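Nucleoside-diphosphate sugar epimerase (SulA family) (Corynebacterium glutamicum, PDB 3OH8) is probably an NAD(P)-dependent sugar-nucleotide epimerase of the SulA family, with a Rossmann-type epimerase/dehydratase domain. Local coordinates at residues 12-20 / 68-76; 19-28 / 162-171. All coordinates share one frame; numbering follows the deposited sequence.

Contact 1: 12-20 / 68-76; sequences PREMVWDWH and GFLNGSRFT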
loop_
_atom_site.group_PDB
_atom_site.type_symbol
_atom_site.label_atom_id
_atom_site.label_comp_id
_atom_site.label_asym_id
_atom_site.label_seq_id
_atom_site.Cartn_x
_atom_site.Cartn_y
_atom_site.Cartn_z
ATOM N N PRO A 12 2.269 21.800 -2.862
ATOM C CA PRO A 12 2.835 22.858 -2.009
ATOM C C PRO A 12 3.683 22.284 -0.880
ATOM O O PRO A 12 3.316 21.254 -0.313
ATOM C CB PRO A 12 1.592 23.541 -1.430
ATOM C CG PRO A 12 0.514 23.272 -2.441
ATOM C CD PRO A 12 0.800 21.888 -2.962
ATOM N N ARG A 13 4.789 22.943 -0.546
ATOM C CA ARG A 13 5.693 22.431 0.481
ATOM C C ARG A 13 4.982 22.265 1.826
ATOM O O ARG A 13 5.279 21.356 2.600
ATOM C CB ARG A 13 6.924 23.340 0.628
ATOM C CG ARG A 13 7.890 22.895 1.731
ATOM C CD ARG A 13 9.227 23.640 1.648
ATOM N NE ARG A 13 9.058 25.096 1.619
ATOM C CZ ARG A 13 9.214 25.897 2.673
ATOM N NH1 ARG A 13 9.562 25.398 3.852
ATOM N NH2 ARG A 13 9.038 27.209 2.545
ATOM N N GLU A 14 4.039 23.143 2.116
ATOM C CA GLU A 14 3.284 23.004 3.357
ATOM C C GLU A 14 2.503 21.674 3.401
ATOM O O GLU A 14 2.459 21.000 4.431
ATOM C CB GLU A 14 2.349 24.199 3.525
ATOM C CG GLU A 14 1.500 24.176 4.775
ATOM C CD GLU A 14 0.455 25.281 4.772
ATOM O OE1 GLU A 14 0.699 26.329 4.138
ATOM O OE2 GLU A 14 -0.612 25.099 5.395
HETATM N N MSE A 15 1.885 21.299 2.288
HETATM C CA MSE A 15 1.157 20.028 2.206
HETATM C C MSE A 15 2.128 18.848 2.278
HETATM O O MSE A 15 1.879 17.850 2.968
HETATM C CB MSE A 15 0.328 19.971 0.908
HETATM C CG MSE A 15 -0.318 18.591 0.565
HETATM SE SE MSE A 15 -1.302 18.621 -0.977
HETATM C CE MSE A 15 -2.257 20.126 -0.732
ATOM N N VAL A 16 3.227 18.944 1.544
ATOM C CA VAL A 16 4.193 17.846 1.512
ATOM C C VAL A 16 4.822 17.612 2.882
ATOM O O VAL A 16 4.901 16.477 3.361
ATOM C CB VAL A 16 5.292 18.099 0.466
ATOM C CG1 VAL A 16 6.330 16.990 0.498
ATOM C CG2 VAL A 16 4.675 18.216 -0.918
ATOM N N TRP A 17 5.249 18.692 3.524
ATOM C CA TRP A 17 5.805 18.601 4.869
ATOM C C TRP A 17 4.790 17.978 5.813
ATOM O O TRP A 17 5.085 17.032 6.566
ATOM C CB TRP A 17 6.169 19.997 5.373
ATOM C CG TRP A 17 6.585 19.989 6.801
ATOM C CD1 TRP A 17 5.797 20.235 7.890
ATOM C CD2 TRP A 17 7.890 19.687 7.301
ATOM N NE1 TRP A 17 6.541 20.115 9.043
ATOM C CE2 TRP A 17 7.828 19.779 8.707
ATOM C CE3 TRP A 17 9.105 19.344 6.697
ATOM C CZ2 TRP A 17 8.936 19.545 9.517
ATOM C CZ3 TRP A 17 10.210 19.116 7.506
ATOM C CH2 TRP A 17 10.117 19.223 8.900
ATOM N N ASP A 18 3.583 18.525 5.765
ATOM C CA ASP A 18 2.494 18.076 6.611
ATOM C C ASP A 18 2.315 16.564 6.527
ATOM O O ASP A 18 2.128 15.887 7.537
ATOM C CB ASP A 18 1.212 18.733 6.134
ATOM C CG ASP A 18 0.371 19.223 7.264
ATOM O OD1 ASP A 18 0.469 20.436 7.558
ATOM O OD2 ASP A 18 -0.373 18.399 7.850
ATOM N N TRP A 19 2.364 16.045 5.307
ATOM C CA TRP A 19 2.161 14.609 5.067
ATOM C C TRP A 19 3.177 13.760 5.843
ATOM O O TRP A 19 2.841 12.696 6.396
ATOM C CB TRP A 19 2.237 14.346 3.559
ATOM C CG TRP A 19 1.956 12.922 3.127
ATOM C CD1 TRP A 19 0.774 12.416 2.664
ATOM C CD2 TRP A 19 2.898 11.844 3.100
ATOM N NE1 TRP A 19 0.922 11.077 2.354
ATOM C CE2 TRP A 19 2.213 10.707 2.614
ATOM C CE3 TRP A 19 4.249 11.729 3.452
ATOM C CZ2 TRP A 19 2.846 9.471 2.463
ATOM C CZ3 TRP A 19 4.872 10.507 3.303
ATOM C CH2 TRP A 19 4.172 9.389 2.813
ATOM N N HIS A 20 4.421 14.233 5.887
ATOM C CA HIS A 20 5.502 13.529 6.589
ATOM C C HIS A 20 5.349 13.549 8.114
ATOM O O HIS A 20 5.896 12.683 8.805
ATOM C CB HIS A 20 6.874 14.115 6.211
ATOM C CG HIS A 20 7.316 13.781 4.824
ATOM N ND1 HIS A 20 6.844 14.446 3.709
ATOM C CD2 HIS A 20 8.203 12.863 4.363
ATOM C CE1 HIS A 20 7.410 13.945 2.628
ATOM N NE2 HIS A 20 8.230 12.970 2.999
ATOM N N GLY A 68 19.324 18.618 13.261
ATOM C CA GLY A 68 19.063 18.536 11.835
ATOM C C GLY A 68 17.603 18.785 11.507
ATOM O O GLY A 68 17.058 18.265 10.520
ATOM N N PHE A 69 16.960 19.583 12.347
ATOM C CA PHE A 69 15.562 19.917 12.160
ATOM C C PHE A 69 15.388 21.410 11.882
ATOM O O PHE A 69 15.996 22.243 12.544
ATOM C CB PHE A 69 14.771 19.542 13.403
ATOM C CG PHE A 69 13.317 19.898 13.324
ATOM C CD1 PHE A 69 12.435 19.111 12.584
ATOM C CD2 PHE A 69 12.824 21.007 13.990
ATOM C CE1 PHE A 69 11.095 19.427 12.518
ATOM C CE2 PHE A 69 11.475 21.339 13.920
ATOM C CZ PHE A 69 10.610 20.548 13.185
ATOM N N LEU A 70 14.576 21.737 10.886
ATOM C CA LEU A 70 14.098 23.101 10.703
ATOM C C LEU A 70 12.639 23.001 10.326
ATOM O O LEU A 70 12.302 22.448 9.275
ATOM C CB LEU A 70 14.874 23.830 9.607
ATOM C CG LEU A 70 14.446 25.285 9.358
ATOM C CD1 LEU A 70 14.365 26.082 10.661
ATOM C CD2 LEU A 70 15.380 25.971 8.375
ATOM N N ASN A 71 11.773 23.517 11.188
ATOM C CA ASN A 71 10.338 23.346 11.016
ATOM C C ASN A 71 9.884 23.693 9.602
ATOM O O ASN A 71 10.071 24.815 9.128
ATOM C CB ASN A 71 9.549 24.148 12.058
ATOM C CG ASN A 71 8.069 23.771 12.087
ATOM O OD1 ASN A 71 7.208 24.608 12.367
ATOM N ND2 ASN A 71 7.769 22.504 11.795
ATOM N N GLY A 72 9.302 22.708 8.928
ATOM C CA GLY A 72 8.785 22.900 7.591
ATOM C C GLY A 72 9.794 22.773 6.464
ATOM O O GLY A 72 9.403 22.868 5.306
ATOM N N SER A 73 11.071 22.557 6.789
ATOM C CA SER A 73 12.135 22.555 5.770
ATOM C C SER A 73 13.065 21.357 5.841
ATOM O O SER A 73 13.661 20.971 4.835
ATOM C CB SER A 73 13.005 23.831 5.867
ATOM O OG SER A 73 12.227 24.984 5.625
ATOM N N ARG A 74 13.252 20.811 7.039
ATOM C CA ARG A 74 14.234 19.757 7.204
ATOM C C ARG A 74 13.989 18.902 8.429
ATOM O O ARG A 74 13.638 19.415 9.486
ATOM C CB ARG A 74 15.643 20.344 7.275
ATOM C CG ARG A 74 16.733 19.290 7.391
ATOM C CD ARG A 74 18.123 19.935 7.403
ATOM N NE ARG A 74 18.478 20.502 6.109
ATOM C CZ ARG A 74 19.663 21.034 5.831
ATOM N NH1 ARG A 74 20.607 21.057 6.757
ATOM N NH2 ARG A 74 19.907 21.537 4.630
ATOM N N PHE A 75 14.148 17.589 8.270
ATOM C CA PHE A 75 14.309 16.712 9.432
ATOM C C PHE A 75 15.375 15.677 9.123
ATOM O O PHE A 75 15.716 15.473 7.963
ATOM C CB PHE A 75 12.981 16.094 9.903
ATOM C CG PHE A 75 12.424 15.036 8.990
ATOM C CD1 PHE A 75 11.536 15.374 7.976
ATOM C CD2 PHE A 75 12.755 13.698 9.168
ATOM C CE1 PHE A 75 10.999 14.389 7.143
ATOM C CE2 PHE A 75 12.226 12.711 8.335
ATOM C CZ PHE A 75 11.349 13.055 7.324
ATOM N N THR A 76 15.943 15.056 10.150
ATOM C CA THR A 76 17.099 14.182 9.936
ATOM C C THR A 76 16.952 12.883 10.730
ATOM O O THR A 76 16.601 12.920 11.914
ATOM C CB THR A 76 18.417 14.900 10.358
ATOM O OG1 THR A 76 18.620 16.071 9.550
ATOM C CG2 THR A 76 19.613 13.978 10.185
HETATM O O HOH W 1 9.738 26.609 6.610
#
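In the N-terminal domain, a long helix against an antiparallel sheet that resembles a helix-grip fold, W17 of helix 13-21 slides its indole beneath the tight bend leading into strand 74-78. G72 CA makes a CH-pi contact with one indole face, 3.5 Å from the centroid of the five-membered ring. On the same face G72 N lies 3.2 Å from W17 CZ2, and S73 N sits nearer the rim. With CG anti to its backbone N (chi1 173°), W17 reaches away from the helix and under the bend. Its far edge meets two phenylalanines: W17 CZ2 is 3.7 Å from F69 CE1, the two ring planes 51° apart, neither stacked nor edge-to-face, and W17 CZ3 is 4.0 Å from F75 CD1, near the F75 ring plane. H20 comes to another part of the F75 edge, its rotation fixed by a nearly straight bond from H20 ND1 to V16 O (2.8 Å).

R13 closes the outer side. R13 NH1 donates to G72 O (2.9 Å) from well above the carbonyl plane, and the same nitrogen reaches N71 O through water 1. D98 pairs with R13 NE and helps position the guanidinium. The bend closes in a classic beta bulge, S73 N and R74 N both donating to L70 O.

Strand 91-99 runs beside strand 74-78; from it F96 meets W17 and H20 edge-to-face, while H94 stacks on F75.

Contact 2: 19-28 / 162-171; sequences WHTRKGAVAR and ALTAQLQTGG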
loop_
_atom_site.group_PDB
_atom_site.type_symbol
_atom_site.label_atom_id
_atom_site.label_comp_id
_atom_site.label_asym_id
_atom_site.label_seq_id
_atom_site.Cartn_x
_atom_site.Cartn_y
_atom_site.Cartn_z
ATOM N N TRP A 19 2.364 16.045 5.307
ATOM C CA TRP A 19 2.161 14.609 5.067
ATOM C C TRP A 19 3.177 13.760 5.843
ATOM O O TRP A 19 2.841 12.696 6.396
ATOM C CB TRP A 19 2.237 14.346 3.559
ATOM C CG TRP A 19 1.956 12.922 3.127
ATOM C CD1 TRP A 19 0.774 12.416 2.664
ATOM C CD2 TRP A 19 2.898 11.844 3.100
ATOM N NE1 TRP A 19 0.922 11.077 2.354
ATOM C CE2 TRP A 19 2.213 10.707 2.614
ATOM C CE3 TRP A 19 4.249 11.729 3.452
ATOM C CZ2 TRP A 19 2.846 9.471 2.463
ATOM C CZ3 TRP A 19 4.872 10.507 3.303
ATOM C CH2 TRP A 19 4.172 9.389 2.813
ATOM N N HIS A 20 4.421 14.233 5.887
ATOM C CA HIS A 20 5.502 13.529 6.589
ATOM C C HIS A 20 5.349 13.549 8.114
ATOM O O HIS A 20 5.896 12.683 8.805
ATOM C CB HIS A 20 6.874 14.115 6.211
ATOM C CG HIS A 20 7.316 13.781 4.824
ATOM N ND1 HIS A 20 6.844 14.446 3.709
ATOM C CD2 HIS A 20 8.203 12.863 4.363
ATOM C CE1 HIS A 20 7.410 13.945 2.628
ATOM N NE2 HIS A 20 8.230 12.970 2.999
ATOM N N THR A 21 4.600 14.514 8.640
ATOM C CA THR A 21 4.377 14.593 10.083
ATOM C C THR A 21 3.303 13.625 10.593
ATOM O O THR A 21 3.197 13.408 11.794
ATOM C CB THR A 21 3.948 16.009 10.516
ATOM O OG1 THR A 21 2.595 16.242 10.102
ATOM C CG2 THR A 21 4.868 17.071 9.896
ATOM N N ARG A 22 2.505 13.044 9.697
ATOM C CA ARG A 22 1.375 12.218 10.129
ATOM C C ARG A 22 1.742 10.768 10.433
ATOM O O ARG A 22 2.715 10.238 9.903
ATOM C CB ARG A 22 0.262 12.240 9.084
ATOM C CG ARG A 22 -0.155 13.639 8.671
ATOM C CD ARG A 22 -1.558 13.656 8.119
ATOM N NE ARG A 22 -2.005 15.015 7.832
ATOM C CZ ARG A 22 -2.167 15.509 6.609
ATOM N NH1 ARG A 22 -1.927 14.753 5.541
ATOM N NH2 ARG A 22 -2.575 16.761 6.452
ATOM N N LYS A 23 0.943 10.130 11.282
ATOM C CA LYS A 23 1.063 8.695 11.504
ATOM C C LYS A 23 0.907 7.985 10.169
ATOM O O LYS A 23 0.111 8.404 9.305
ATOM C CB LYS A 23 0.004 8.190 12.486
ATOM C CG LYS A 23 0.176 8.709 13.903
ATOM C CD LYS A 23 -0.947 9.655 14.291
ATOM C CE LYS A 23 -2.223 8.897 14.630
ATOM N NZ LYS A 23 -2.038 8.088 15.863
ATOM N N GLY A 24 1.677 6.919 9.996
ATOM C CA GLY A 24 1.651 6.160 8.755
ATOM C C GLY A 24 2.696 6.555 7.729
ATOM O O GLY A 24 3.054 5.745 6.866
ATOM N N ALA A 25 3.204 7.790 7.803
ATOM C CA ALA A 25 4.128 8.270 6.758
ATOM C C ALA A 25 5.387 7.422 6.619
ATOM O O ALA A 25 5.835 7.120 5.503
ATOM C CB ALA A 25 4.499 9.764 6.980
ATOM N N VAL A 26 5.971 7.039 7.753
ATOM C CA VAL A 26 7.161 6.198 7.723
ATOM C C VAL A 26 6.849 4.852 7.079
ATOM O O VAL A 26 7.611 4.369 6.231
ATOM C CB VAL A 26 7.775 5.982 9.126
ATOM C CG1 VAL A 26 8.932 5.003 9.038
ATOM C CG2 VAL A 26 8.234 7.323 9.721
ATOM N N ALA A 27 5.717 4.261 7.455
ATOM C CA ALA A 27 5.321 2.976 6.869
ATOM C C ALA A 27 5.149 3.063 5.345
ATOM O O ALA A 27 5.609 2.188 4.606
ATOM C CB ALA A 27 4.042 2.450 7.535
ATOM N N ARG A 28 4.497 4.124 4.875
ATOM C CA ARG A 28 4.261 4.294 3.434
ATOM C C ARG A 28 5.563 4.326 2.638
ATOM O O ARG A 28 5.650 3.729 1.568
ATOM C CB ARG A 28 3.426 5.557 3.138
ATOM C CG ARG A 28 2.020 5.591 3.753
ATOM C CD ARG A 28 1.137 4.454 3.237
ATOM N NE ARG A 28 0.795 4.626 1.828
ATOM C CZ ARG A 28 0.153 3.721 1.090
ATOM N NH1 ARG A 28 -0.218 2.562 1.630
ATOM N NH2 ARG A 28 -0.127 3.978 -0.191
ATOM N N ALA A 162 -1.238 -1.613 5.177
ATOM C CA ALA A 162 -0.999 -0.567 4.180
ATOM C C ALA A 162 -2.156 0.435 4.114
ATOM O O ALA A 162 -1.945 1.663 4.039
ATOM C CB ALA A 162 -0.725 -1.178 2.831
ATOM N N LEU A 163 -3.380 -0.077 4.147
ATOM C CA LEU A 163 -4.562 0.774 4.130
ATOM C C LEU A 163 -4.620 1.683 5.365
ATOM O O LEU A 163 -4.912 2.870 5.253
ATOM C CB LEU A 163 -5.840 -0.070 4.042
ATOM C CG LEU A 163 -7.153 0.712 4.106
ATOM C CD1 LEU A 163 -7.234 1.732 2.969
ATOM C CD2 LEU A 163 -8.358 -0.251 4.074
ATOM N N THR A 164 -4.350 1.114 6.538
ATOM C CA THR A 164 -4.339 1.873 7.780
ATOM C C THR A 164 -3.364 3.051 7.707
ATOM O O THR A 164 -3.715 4.188 8.041
ATOM C CB THR A 164 -3.994 0.956 8.991
ATOM O OG1 THR A 164 -5.068 0.023 9.218
ATOM C CG2 THR A 164 -3.779 1.782 10.248
ATOM N N ALA A 165 -2.144 2.776 7.257
ATOM C CA ALA A 165 -1.144 3.823 7.094
ATOM C C ALA A 165 -1.583 4.884 6.097
ATOM O O ALA A 165 -1.304 6.058 6.296
ATOM C CB ALA A 165 0.190 3.240 6.667
ATOM N N GLN A 166 -2.237 4.476 5.013
ATOM C CA GLN A 166 -2.659 5.435 3.995
ATOM C C GLN A 166 -3.741 6.358 4.549
ATOM O O GLN A 166 -3.671 7.568 4.387
ATOM C CB GLN A 166 -3.177 4.702 2.750
ATOM C CG GLN A 166 -3.252 5.565 1.494
ATOM C CD GLN A 166 -3.726 4.753 0.292
ATOM O OE1 GLN A 166 -3.961 3.549 0.406
ATOM N NE2 GLN A 166 -3.879 5.410 -0.853
ATOM N N LEU A 167 -4.751 5.772 5.192
ATOM C CA LEU A 167 -5.811 6.541 5.851
ATOM C C LEU A 167 -5.234 7.569 6.824
ATOM O O LEU A 167 -5.631 8.740 6.839
ATOM C CB LEU A 167 -6.726 5.608 6.639
ATOM C CG LEU A 167 -8.109 5.209 6.112
ATOM C CD1 LEU A 167 -8.401 5.698 4.721
ATOM C CD2 LEU A 167 -8.307 3.708 6.225
ATOM N N GLN A 168 -4.317 7.119 7.667
ATOM C CA GLN A 168 -3.691 8.037 8.606
ATOM C C GLN A 168 -2.930 9.155 7.896
ATOM O O GLN A 168 -3.012 10.310 8.307
ATOM C CB GLN A 168 -2.808 7.283 9.594
ATOM C CG GLN A 168 -3.620 6.344 10.480
ATOM C CD GLN A 168 -2.752 5.380 11.263
ATOM O OE1 GLN A 168 -1.684 4.981 10.806
ATOM N NE2 GLN A 168 -3.216 4.994 12.443
ATOM N N THR A 169 -2.196 8.851 6.830
ATOM C CA THR A 169 -1.500 9.953 6.147
ATOM C C THR A 169 -2.484 10.903 5.465
ATOM O O THR A 169 -2.150 12.049 5.163
ATOM C CB THR A 169 -0.481 9.459 5.121
ATOM O OG1 THR A 169 -1.135 8.591 4.182
ATOM C CG2 THR A 169 0.625 8.706 5.815
ATOM N N GLY A 170 -3.704 10.430 5.237
ATOM C CA GLY A 170 -4.747 11.263 4.669
ATOM C C GLY A 170 -5.486 12.067 5.722
ATOM O O GLY A 170 -6.365 12.860 5.405
ATOM N N GLY A 171 -5.156 11.854 6.988
ATOM C CA GLY A 171 -5.770 12.646 8.044
ATOM C C GLY A 171 -7.027 12.033 8.631
ATOM O O GLY A 171 -7.706 12.668 9.436
HETATM O O HOH W 2 -0.714 8.712 1.609
#
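R28 lays its guanidinium over the side chain of Q166, the guanidinium and amide planes 12° apart and R28 NH2 3.7 Å from Q166 CD. Bends at chi2 and chi3 fold the arginine down as a knob among A162, A165, Q166 and T169, where R28 CD lies 3.8 Å from A165 CB. Both polar ends have further partners: D132 pairs with R28 NE, and the Q166 amide bonds to T346 and D347.

Helix 158-169 is the first helix of the Rossmann-type domain, and the G24 turn meets its C-terminal part. There the backbones nearly touch, G24 CA coming within 4.0 Å of A165 CA. The turn from R22 to A25 is type II, with G24 at positive phi. T169 CG2 packs against the turn, 3.4 Å from A25 N. T169 OG1, turned the other way, donates to Q166 O (2.7 Å) and receives a bond from water 2 (2.6 Å), which in turn accepts from W19 NE1 (3.0 Å) in the indole plane.

At the helix end, closed by a Schellman motif at G171, the extended R22 side chain runs alongside T169 O and donates to it from R22 NH1 (2.7 Å), with D18 holding R22 NH2.

How the contacts relate
Helix 13-21 serves both contacts: contact 1 fastens it, through the W17 indole face, to the bend before strand 74-78 of its own domain, and contact 2 joins its C-terminal end and the following turn to the Rossmann-type domain. The contact centres are about 15 Å apart, lying about 22 Å and 10 Å from the centre of the chain. W19 and H20 connect them directly, W19 CE3 sitting 3.8 Å above the plane of the H20 ring; helix 119-139 touches both side chains through L129 and W19 also through D132, the partner of R28. Helix 158-169 follows the glycine-rich loop that, as in relatives, probably binds the dinucleotide.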